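Local atomic coordinates of insecticidal protein (Brevibacillus laterosporus, PDB entry 7ML9), a protein that is toxic to the western corn rootworm and probably acts by forming beta-barrel pores in membranes, as relatives in the aerolysin and epsilon-toxin group do. Residues A[199-213]-A[277-291]. Residues are numbered along the deposited sequence; the frame is centred on the assembly and turned at random.
Sequences GKTYRVLAYLNTGSI and SNYGTDFILKIEDIT. With EDO (1,2-ethanediol), chain I.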
ATOM      1  N   GLY A 199     -30.876  16.480  44.361  1.00 24.48           N
ATOM      2  CA  GLY A 199     -29.826  16.751  45.319  1.00 23.20           C
ATOM      3  C   GLY A 199     -28.440  16.288  44.923  1.00 27.89           C
ATOM      4  O   GLY A 199     -27.505  16.452  45.716  1.00 25.59           O
ATOM      5  N   LYS A 200     -28.261  15.731  43.728  1.00 24.44           N
ATOM      6  CA  LYS A 200     -26.964  15.198  43.331  1.00 26.80           C
ATOM      7  C   LYS A 200     -26.250  16.153  42.377  1.00 23.09           C
ATOM      8  O   LYS A 200     -26.873  16.892  41.615  1.00 21.47           O
ATOM      9  CB  LYS A 200     -27.114  13.830  42.663  1.00 24.66           C
ATOM     10  CG  LYS A 200     -27.769  12.760  43.523  1.00 30.80           C
ATOM     11  CD  LYS A 200     -27.009  12.493  44.802  1.00 30.49           C
ATOM     12  CE  LYS A 200     -27.562  11.250  45.494  1.00 36.10           C
ATOM     13  NZ  LYS A 200     -26.933  11.071  46.825  1.00 36.46           N
ATOM     14  N   THR A 201     -24.928  16.151  42.450  1.00 25.75           N
ATOM     15  CA  THR A 201     -24.104  16.876  41.493  1.00 26.53           C
ATOM     16  C   THR A 201     -23.219  15.859  40.794  1.00 23.23           C
ATOM     17  O   THR A 201     -22.494  15.109  41.454  1.00 23.16           O
ATOM     18  CB  THR A 201     -23.256  17.950  42.171  1.00 29.39           C
ATOM     19  OG1 THR A 201     -24.109  18.874  42.862  1.00 24.60           O
ATOM     20  CG2 THR A 201     -22.443  18.707  41.118  1.00 23.88           C
ATOM     21  N   TYR A 202     -23.298  15.823  39.470  1.00 24.97           N
ATOM     22  CA  TYR A 202     -22.518  14.900  38.663  1.00 19.80           C
ATOM     23  C   TYR A 202     -21.475  15.657  37.844  1.00 23.68           C
ATOM     24  O   TYR A 202     -21.637  16.837  37.523  1.00 24.41           O
ATOM     25  CB  TYR A 202     -23.419  14.093  37.727  1.00 20.89           C
ATOM     26  CG  TYR A 202     -24.163  12.955  38.380  1.00 24.09           C
ATOM     27  CD1 TYR A 202     -24.034  12.693  39.744  1.00 24.14           C
ATOM     28  CD2 TYR A 202     -24.985  12.119  37.620  1.00 26.56           C
ATOM     29  CE1 TYR A 202     -24.715  11.646  40.336  1.00 29.34           C
ATOM     30  CE2 TYR A 202     -25.668  11.071  38.204  1.00 30.57           C
ATOM     31  CZ  TYR A 202     -25.528  10.842  39.562  1.00 28.29           C
ATOM     32  OH  TYR A 202     -26.196   9.794  40.138  1.00 32.89           O
ATOM     33  N   ARG A 203     -20.378  14.976  37.551  1.00 23.32           N
ATOM     34  CA  ARG A 203     -19.324  15.497  36.698  1.00 26.80           C
ATOM     35  C   ARG A 203     -19.224  14.575  35.496  1.00 24.89           C
ATOM     36  O   ARG A 203     -19.195  13.353  35.662  1.00 25.48           O
ATOM     37  CB  ARG A 203     -17.999  15.548  37.452  1.00 29.02           C
ATOM     38  CG  ARG A 203     -16.876  16.191  36.700  1.00 35.31           C
ATOM     39  CD  ARG A 203     -15.757  16.533  37.661  1.00 40.06           C
ATOM     40  NE  ARG A 203     -14.891  15.388  37.904  1.00 49.00           N
ATOM     41  CZ  ARG A 203     -14.082  15.270  38.951  1.00 58.53           C
ATOM     42  NH1 ARG A 203     -14.040  16.230  39.866  1.00 60.11           N
ATOM     43  NH2 ARG A 203     -13.323  14.187  39.087  1.00 57.32           N
ATOM     44  N   VAL A 204     -19.217  15.150  34.294  1.00 22.24           N
ATOM     45  CA  VAL A 204     -19.022  14.393  33.060  1.00 20.50           C
ATOM     46  C   VAL A 204     -17.617  14.683  32.552  1.00 28.32           C
ATOM     47  O   VAL A 204     -17.292  15.840  32.269  1.00 19.74           O
ATOM     48  CB  VAL A 204     -20.059  14.756  31.991  1.00 26.97           C
ATOM     49  CG1 VAL A 204     -19.878  13.852  30.761  1.00 23.97           C
ATOM     50  CG2 VAL A 204     -21.454  14.635  32.552  1.00 30.54           C
ATOM     51  N   LEU A 205     -16.787  13.642  32.448  1.00 25.66           N
ATOM     52  CA  LEU A 205     -15.464  13.726  31.836  1.00 25.72           C
ATOM     53  C   LEU A 205     -15.499  13.054  30.470  1.00 27.72           C
ATOM     54  O   LEU A 205     -16.076  11.971  30.321  1.00 22.85           O
ATOM     55  CB  LEU A 205     -14.396  13.043  32.690  1.00 23.38           C
ATOM     56  CG  LEU A 205     -14.209  13.345  34.174  1.00 30.40           C
ATOM     57  CD1 LEU A 205     -12.970  12.628  34.687  1.00 37.65           C
ATOM     58  CD2 LEU A 205     -14.039  14.797  34.395  1.00 34.77           C
ATOM     59  N   ALA A 206     -14.868  13.684  29.474  1.00 23.49           N
ATOM     60  CA  ALA A 206     -14.886  13.184  28.102  1.00 20.11           C
ATOM     61  C   ALA A 206     -13.477  12.805  27.668  1.00 20.82           C
ATOM     62  O   ALA A 206     -12.505  13.513  27.973  1.00 19.77           O
ATOM     63  CB  ALA A 206     -15.465  14.217  27.122  1.00 19.40           C
ATOM     64  N   TYR A 207     -13.376  11.676  26.963  1.00 22.72           N
ATOM     65  CA  TYR A 207     -12.115  11.185  26.429  1.00 21.40           C
ATOM     66  C   TYR A 207     -12.307  10.796  24.974  1.00 22.65           C
ATOM     67  O   TYR A 207     -13.320  10.188  24.615  1.00 23.60           O
ATOM     68  CB  TYR A 207     -11.599   9.978  27.213  1.00 22.18           C
ATOM     69  CG  TYR A 207     -11.313  10.268  28.658  1.00 21.96           C
ATOM     70  CD1 TYR A 207     -12.336  10.257  29.600  1.00 23.65           C
ATOM     71  CD2 TYR A 207     -10.028  10.546  29.086  1.00 18.21           C
ATOM     72  CE1 TYR A 207     -12.079  10.521  30.933  1.00 26.86           C
ATOM     73  CE2 TYR A 207      -9.760  10.804  30.422  1.00 30.92           C
ATOM     74  CZ  TYR A 207     -10.796  10.791  31.338  1.00 27.92           C
ATOM     75  OH  TYR A 207     -10.551  11.056  32.664  1.00 33.59           O
ATOM     76  N   LEU A 208     -11.342  11.170  24.131  1.00 21.35           N
ATOM     77  CA  LEU A 208     -11.342  10.737  22.740  1.00 20.85           C
ATOM     78  C   LEU A 208     -10.577   9.418  22.652  1.00 16.80           C
ATOM     79  O   LEU A 208      -9.422   9.335  23.084  1.00 18.86           O
ATOM     80  CB  LEU A 208     -10.701  11.787  21.831  1.00 20.89           C
ATOM     81  CG  LEU A 208     -10.530  11.383  20.359  1.00 21.89           C
ATOM     82  CD1 LEU A 208     -11.872  11.277  19.655  1.00 20.62           C
ATOM     83  CD2 LEU A 208      -9.629  12.388  19.650  1.00 25.06           C
ATOM     84  N   ASN A 209     -11.218   8.395  22.107  1.00 21.00           N
ATOM     85  CA  ASN A 209     -10.518   7.148  21.828  1.00 27.40           C
ATOM     86  C   ASN A 209      -9.897   7.246  20.438  1.00 20.51           C
ATOM     87  O   ASN A 209     -10.488   7.837  19.528  1.00 20.53           O
ATOM     88  CB  ASN A 209     -11.472   5.953  21.897  1.00 25.65           C
ATOM     89  CG  ASN A 209     -11.730   5.482  23.330  1.00 27.34           C
ATOM     90  OD1 ASN A 209     -10.831   5.470  24.184  1.00 25.95           O
ATOM     91  ND2 ASN A 209     -12.958   5.073  23.584  1.00 26.92           N
ATOM     92  N   THR A 210      -8.711   6.665  20.281  1.00 25.84           N
ATOM     93  CA  THR A 210      -7.986   6.713  19.016  1.00 26.03           C
ATOM     94  C   THR A 210      -7.692   5.298  18.514  1.00 32.41           C
ATOM     95  O   THR A 210      -7.704   4.319  19.275  1.00 24.24           O
ATOM     96  CB  THR A 210      -6.668   7.496  19.157  1.00 24.70           C
ATOM     97  OG1 THR A 210      -5.796   6.811  20.058  1.00 32.51           O
ATOM     98  CG2 THR A 210      -6.908   8.925  19.700  1.00 27.32           C
ATOM     99  N   GLY A 211      -7.406   5.202  17.213  1.00 24.94           N
ATOM    100  CA  GLY A 211      -6.979   3.947  16.632  1.00 26.76           C
ATOM    101  C   GLY A 211      -5.916   4.174  15.575  1.00 32.31           C
ATOM    102  O   GLY A 211      -5.735   5.283  15.053  1.00 20.83           O
ATOM    103  N   SER A 212      -5.203   3.097  15.268  1.00 28.99           N
ATOM    104  CA  SER A 212      -4.241   3.119  14.183  1.00 24.79           C
ATOM    105  C   SER A 212      -4.371   1.825  13.392  1.00 33.45           C
ATOM    106  O   SER A 212      -4.962   0.837  13.845  1.00 24.26           O
ATOM    107  CB  SER A 212      -2.804   3.326  14.683  1.00 25.19           C
ATOM    108  OG  SER A 212      -2.458   2.395  15.687  1.00 36.50           O
ATOM    109  N   ILE A 213      -3.851   1.868  12.176  1.00 24.15           N
ATOM    110  CA  ILE A 213      -3.870   0.727  11.277  1.00 23.76           C
ATOM    111  C   ILE A 213      -2.553   0.734  10.515  1.00 29.01           C
ATOM    112  O   ILE A 213      -1.972   1.795  10.263  1.00 25.04           O
ATOM    113  CB  ILE A 213      -5.093   0.787  10.341  1.00 23.17           C
ATOM    114  CG1 ILE A 213      -5.262  -0.515   9.563  1.00 29.16           C
ATOM    115  CG2 ILE A 213      -5.011   1.980   9.391  1.00 26.98           C
ATOM    116  CD1 ILE A 213      -6.589  -0.591   8.829  1.00 31.09           C
ATOM    117  N   SER A 277      -1.906   4.542   9.335  1.00 22.10           N
ATOM    118  CA  SER A 277      -2.882   5.618   9.445  1.00 18.64           C
ATOM    119  C   SER A 277      -3.363   5.692  10.888  1.00 24.42           C
ATOM    120  O   SER A 277      -3.401   4.679  11.588  1.00 22.17           O
ATOM    121  CB  SER A 277      -4.046   5.382   8.488  1.00 23.39           C
ATOM    122  OG  SER A 277      -4.840   6.533   8.329  1.00 31.49           O
ATOM    123  N   ASN A 278      -3.704   6.904  11.338  1.00 23.03           N
ATOM    124  CA  ASN A 278      -4.242   7.079  12.685  1.00 19.90           C
ATOM    125  C   ASN A 278      -5.417   8.050  12.660  1.00 28.52           C
ATOM    126  O   ASN A 278      -5.534   8.910  11.777  1.00 24.85           O
ATOM    127  CB  ASN A 278      -3.183   7.566  13.661  1.00 26.39           C
ATOM    128  CG  ASN A 278      -2.761   8.991  13.377  1.00 38.04           C
ATOM    129  OD1 ASN A 278      -1.894   9.223  12.533  1.00 30.86           O
ATOM    130  ND2 ASN A 278      -3.378   9.956  14.066  1.00 32.27           N
ATOM    131  N   TYR A 279      -6.298   7.900  13.645  1.00 21.50           N
ATOM    132  CA  TYR A 279      -7.600   8.547  13.585  1.00 22.29           C
ATOM    133  C   TYR A 279      -8.261   8.414  14.952  1.00 25.27           C
ATOM    134  O   TYR A 279      -7.909   7.535  15.747  1.00 25.73           O
ATOM    135  CB  TYR A 279      -8.483   7.926  12.492  1.00 24.01           C
ATOM    136  CG  TYR A 279      -8.339   6.416  12.420  1.00 30.72           C
ATOM    137  CD1 TYR A 279      -8.992   5.589  13.336  1.00 30.41           C
ATOM    138  CD2 TYR A 279      -7.532   5.814  11.456  1.00 26.82           C
ATOM    139  CE1 TYR A 279      -8.851   4.204  13.292  1.00 34.34           C
ATOM    140  CE2 TYR A 279      -7.380   4.432  11.408  1.00 31.68           C
ATOM    141  CZ  TYR A 279      -8.042   3.631  12.325  1.00 37.66           C
ATOM    142  OH  TYR A 279      -7.899   2.259  12.272  1.00 37.99           O
ATOM    143  N   GLY A 280      -9.208   9.309  15.227  1.00 28.80           N
ATOM    144  CA  GLY A 280     -10.099   9.095  16.348  1.00 25.74           C
ATOM    145  C   GLY A 280     -11.164   8.072  16.000  1.00 27.19           C
ATOM    146  O   GLY A 280     -11.569   7.924  14.845  1.00 30.78           O
ATOM    147  N   THR A 281     -11.617   7.343  17.019  1.00 26.43           N
ATOM    148  CA  THR A 281     -12.645   6.322  16.844  1.00 29.57           C
ATOM    149  C   THR A 281     -13.993   6.720  17.432  1.00 29.65           C
ATOM    150  O   THR A 281     -15.010   6.691  16.724  1.00 29.42           O
ATOM    151  CB  THR A 281     -12.159   4.991  17.445  1.00 29.22           C
ATOM    152  OG1 THR A 281     -11.671   5.187  18.777  1.00 28.78           O
ATOM    153  CG2 THR A 281     -11.005   4.434  16.596  1.00 31.63           C
ATOM    154  N   ASP A 282     -14.036   7.111  18.706  1.00 27.81           N
ATOM    155  CA  ASP A 282     -15.276   7.576  19.316  1.00 29.38           C
ATOM    156  C   ASP A 282     -14.923   8.295  20.613  1.00 26.78           C
ATOM    157  O   ASP A 282     -13.752   8.401  20.985  1.00 22.09           O
ATOM    158  CB  ASP A 282     -16.264   6.415  19.538  1.00 28.81           C
ATOM    159  CG  ASP A 282     -15.796   5.400  20.595  1.00 34.57           C
ATOM    160  OD1 ASP A 282     -14.747   5.572  21.262  1.00 36.98           O
ATOM    161  OD2 ASP A 282     -16.516   4.392  20.764  1.00 49.48           O
ATOM    162  N   PHE A 283     -15.950   8.797  21.299  1.00 27.55           N
ATOM    163  CA  PHE A 283     -15.794   9.360  22.636  1.00 28.48           C
ATOM    164  C   PHE A 283     -16.344   8.383  23.673  1.00 22.19           C
ATOM    165  O   PHE A 283     -17.344   7.701  23.430  1.00 28.99           O
ATOM    166  CB  PHE A 283     -16.530  10.699  22.781  1.00 24.18           C
ATOM    167  CG  PHE A 283     -15.848  11.862  22.105  1.00 27.78           C
ATOM    168  CD1 PHE A 283     -14.830  12.554  22.743  1.00 22.58           C
ATOM    169  CD2 PHE A 283     -16.234  12.262  20.829  1.00 24.83           C
ATOM    170  CE1 PHE A 283     -14.205  13.647  22.117  1.00 21.79           C
ATOM    171  CE2 PHE A 283     -15.617  13.344  20.201  1.00 24.65           C
ATOM    172  CZ  PHE A 283     -14.613  14.033  20.846  1.00 22.65           C
ATOM    173  N   ILE A 284     -15.680   8.319  24.822  1.00 25.59           N
ATOM    174  CA  ILE A 284     -16.250   7.728  26.027  1.00 27.90           C
ATOM    175  C   ILE A 284     -16.492   8.843  27.040  1.00 25.61           C
ATOM    176  O   ILE A 284     -15.583   9.634  27.331  1.00 25.13           O
ATOM    177  CB  ILE A 284     -15.346   6.623  26.598  1.00 30.26           C
ATOM    178  CG1 ILE A 284     -15.943   6.044  27.889  1.00 36.26           C
ATOM    179  CG2 ILE A 284     -13.935   7.124  26.811  1.00 33.32           C
ATOM    180  CD1 ILE A 284     -15.630   4.561  28.088  1.00 45.34           C
ATOM    181  N   LEU A 285     -17.724   8.921  27.552  1.00 23.99           N
ATOM    182  CA  LEU A 285     -18.083   9.829  28.636  1.00 22.37           C
ATOM    183  C   LEU A 285     -18.132   9.056  29.946  1.00 26.27           C
ATOM    184  O   LEU A 285     -18.772   8.005  30.028  1.00 33.98           O
ATOM    185  CB  LEU A 285     -19.430  10.498  28.381  1.00 21.08           C
ATOM    186  CG  LEU A 285     -19.593  11.307  27.103  1.00 27.55           C
ATOM    187  CD1 LEU A 285     -20.896  12.097  27.128  1.00 25.43           C
ATOM    188  CD2 LEU A 285     -18.405  12.221  26.936  1.00 24.96           C
ATOM    189  N   LYS A 286     -17.440   9.566  30.950  1.00 24.24           N
ATOM    190  CA  LYS A 286     -17.381   8.982  32.280  1.00 25.10           C
ATOM    191  C   LYS A 286     -18.146   9.899  33.230  1.00 32.47           C
ATOM    192  O   LYS A 286     -17.832  11.092  33.333  1.00 29.23           O
ATOM    193  CB  LYS A 286     -15.922   8.822  32.689  1.00 25.45           C
ATOM    194  CG  LYS A 286     -15.626   8.354  34.084  1.00 38.07           C
ATOM    195  CD  LYS A 286     -14.159   8.646  34.378  1.00 41.51           C
ATOM    196  CE  LYS A 286     -13.416   7.445  34.920  1.00 49.22           C
ATOM    197  NZ  LYS A 286     -12.716   7.776  36.196  1.00 56.96           N
ATOM    198  N   ILE A 287     -19.157   9.350  33.903  1.00 27.57           N
ATOM    199  CA  ILE A 287     -20.044  10.116  34.778  1.00 24.35           C
ATOM    200  C   ILE A 287     -19.659   9.842  36.222  1.00 30.82           C
ATOM    201  O   ILE A 287     -19.696   8.690  36.667  1.00 29.39           O
ATOM    202  CB  ILE A 287     -21.515   9.746  34.545  1.00 26.10           C
ATOM    203  CG1 ILE A 287     -21.834   9.719  33.052  1.00 32.57           C
ATOM    204  CG2 ILE A 287     -22.432  10.684  35.344  1.00 27.47           C
ATOM    205  CD1 ILE A 287     -21.607  11.030  32.354  1.00 28.14           C
ATOM    206  N   GLU A 288     -19.310  10.894  36.962  1.00 27.61           N
ATOM    207  CA  GLU A 288     -18.883  10.771  38.349  1.00 27.46           C
ATOM    208  C   GLU A 288     -19.847  11.501  39.276  1.00 31.02           C
ATOM    209  O   GLU A 288     -20.284  12.616  38.983  1.00 25.10           O
ATOM    210  CB  GLU A 288     -17.481  11.332  38.560  1.00 32.00           C
ATOM    211  CG  GLU A 288     -16.380  10.569  37.850  1.00 37.55           C
ATOM    212  CD  GLU A 288     -15.004  11.159  38.113  1.00 51.11           C
ATOM    213  OE1 GLU A 288     -14.933  12.307  38.610  1.00 47.38           O
ATOM    214  OE2 GLU A 288     -13.996  10.470  37.828  1.00 49.71           O
ATOM    215  N   ASP A 289     -20.156  10.869  40.405  1.00 31.78           N
ATOM    216  CA  ASP A 289     -20.957  11.492  41.457  1.00 26.58           C
ATOM    217  C   ASP A 289     -20.000  12.268  42.352  1.00 25.97           C
ATOM    218  O   ASP A 289     -19.161  11.673  43.037  1.00 32.11           O
ATOM    219  CB  ASP A 289     -21.722  10.427  42.240  1.00 34.10           C
ATOM    220  CG  ASP A 289     -22.729  11.018  43.227  1.00 34.46           C
ATOM    221  OD1 ASP A 289     -22.661  12.231  43.513  1.00 28.65           O
ATOM    222  OD2 ASP A 289     -23.592  10.256  43.711  1.00 33.11           O
ATOM    223  N   ILE A 290     -20.100  13.594  42.327  1.00 22.93           N
ATOM    224  CA  ILE A 290     -19.250  14.443  43.146  1.00 27.58           C
ATOM    225  C   ILE A 290     -20.067  15.182  44.205  1.00 30.20           C
ATOM    226  O   ILE A 290     -19.628  16.207  44.713  1.00 33.78           O
ATOM    227  CB  ILE A 290     -18.440  15.428  42.289  1.00 27.67           C
ATOM    228  CG1 ILE A 290     -19.367  16.255  41.406  1.00 26.19           C
ATOM    229  CG2 ILE A 290     -17.424  14.676  41.447  1.00 36.96           C
ATOM    230  CD1 ILE A 290     -18.749  17.559  40.942  1.00 30.19           C
ATOM    231  N   THR A 291     -21.266  14.686  44.505  1.00 28.33           N
ATOM    232  CA  THR A 291     -22.114  15.305  45.522  1.00 36.63           C
ATOM    233  C   THR A 291     -21.355  15.499  46.834  1.00 34.42           C
ATOM    234  O   THR A 291     -21.279  16.613  47.367  1.00 37.45           O
ATOM    235  CB  THR A 291     -23.359  14.443  45.734  1.00 31.86           C
ATOM    236  OG1 THR A 291     -24.010  14.232  44.472  1.00 29.05           O
ATOM    237  CG2 THR A 291     -24.329  15.111  46.716  1.00 34.95           C
TER
HETATM  238  C1  EDO I 408     -15.675  19.926  38.360  1.00 47.48           C
HETATM  239  O1  EDO I 408     -15.597  20.263  36.970  1.00 53.27           O
HETATM  240  C2  EDO I 408     -14.281  19.760  38.941  1.00 54.40           C
HETATM  241  O2  EDO I 408     -14.236  18.510  39.636  1.00 61.67           O
HETATM  242  O   HOH W   1     -24.482  10.692  46.234  1.00 33.89           O
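Leu208 lays its CD1 methyl over one face of the Phe283 ring, 4.2 Å from the ring centroid, a CH-pi contact. CG stands anti to the backbone N (chi1 175°), putting CD1 over its cross-strand partner. On the same side of the sheet Ala206 CB meets Leu285 CD2 at 3.6 Å, and Val204 lies alongside Ile287. The opposite face mixes charged and polar groups with Leu205, Tyr207 and Ile284. Arg203 NH2 forms a salt bridge with Glu288 OE1, their planes 49° apart, while Lys286 NZ adds a weak, long one to Glu288 OE2. Asn209 ND2 donates to Asp282 OD1 at 3.0 Å, the acceptor lying in the amide plane; Asp282 OD2 pairs with Lys309. A beta bulge follows: Thr281 N donates to Asn209 O while Asn209 N donates to Asp282 O. Beyond it Gly211 O sits 3.6 Å above the plane of the Tyr279 ring, over its centre. At the far end Thr201 N donates to Thr291 OG1, which also donates to Asp289 OD1; Thr291 N closes an Asx turn on that oxygen. Strands 201-229 and 266-289 thus pair antiparallel, strand 86-115 bonds the other edge of 202-206, and Tyr132 and Tyr187, from strands 130-147 and 178-189, pack against Leu208.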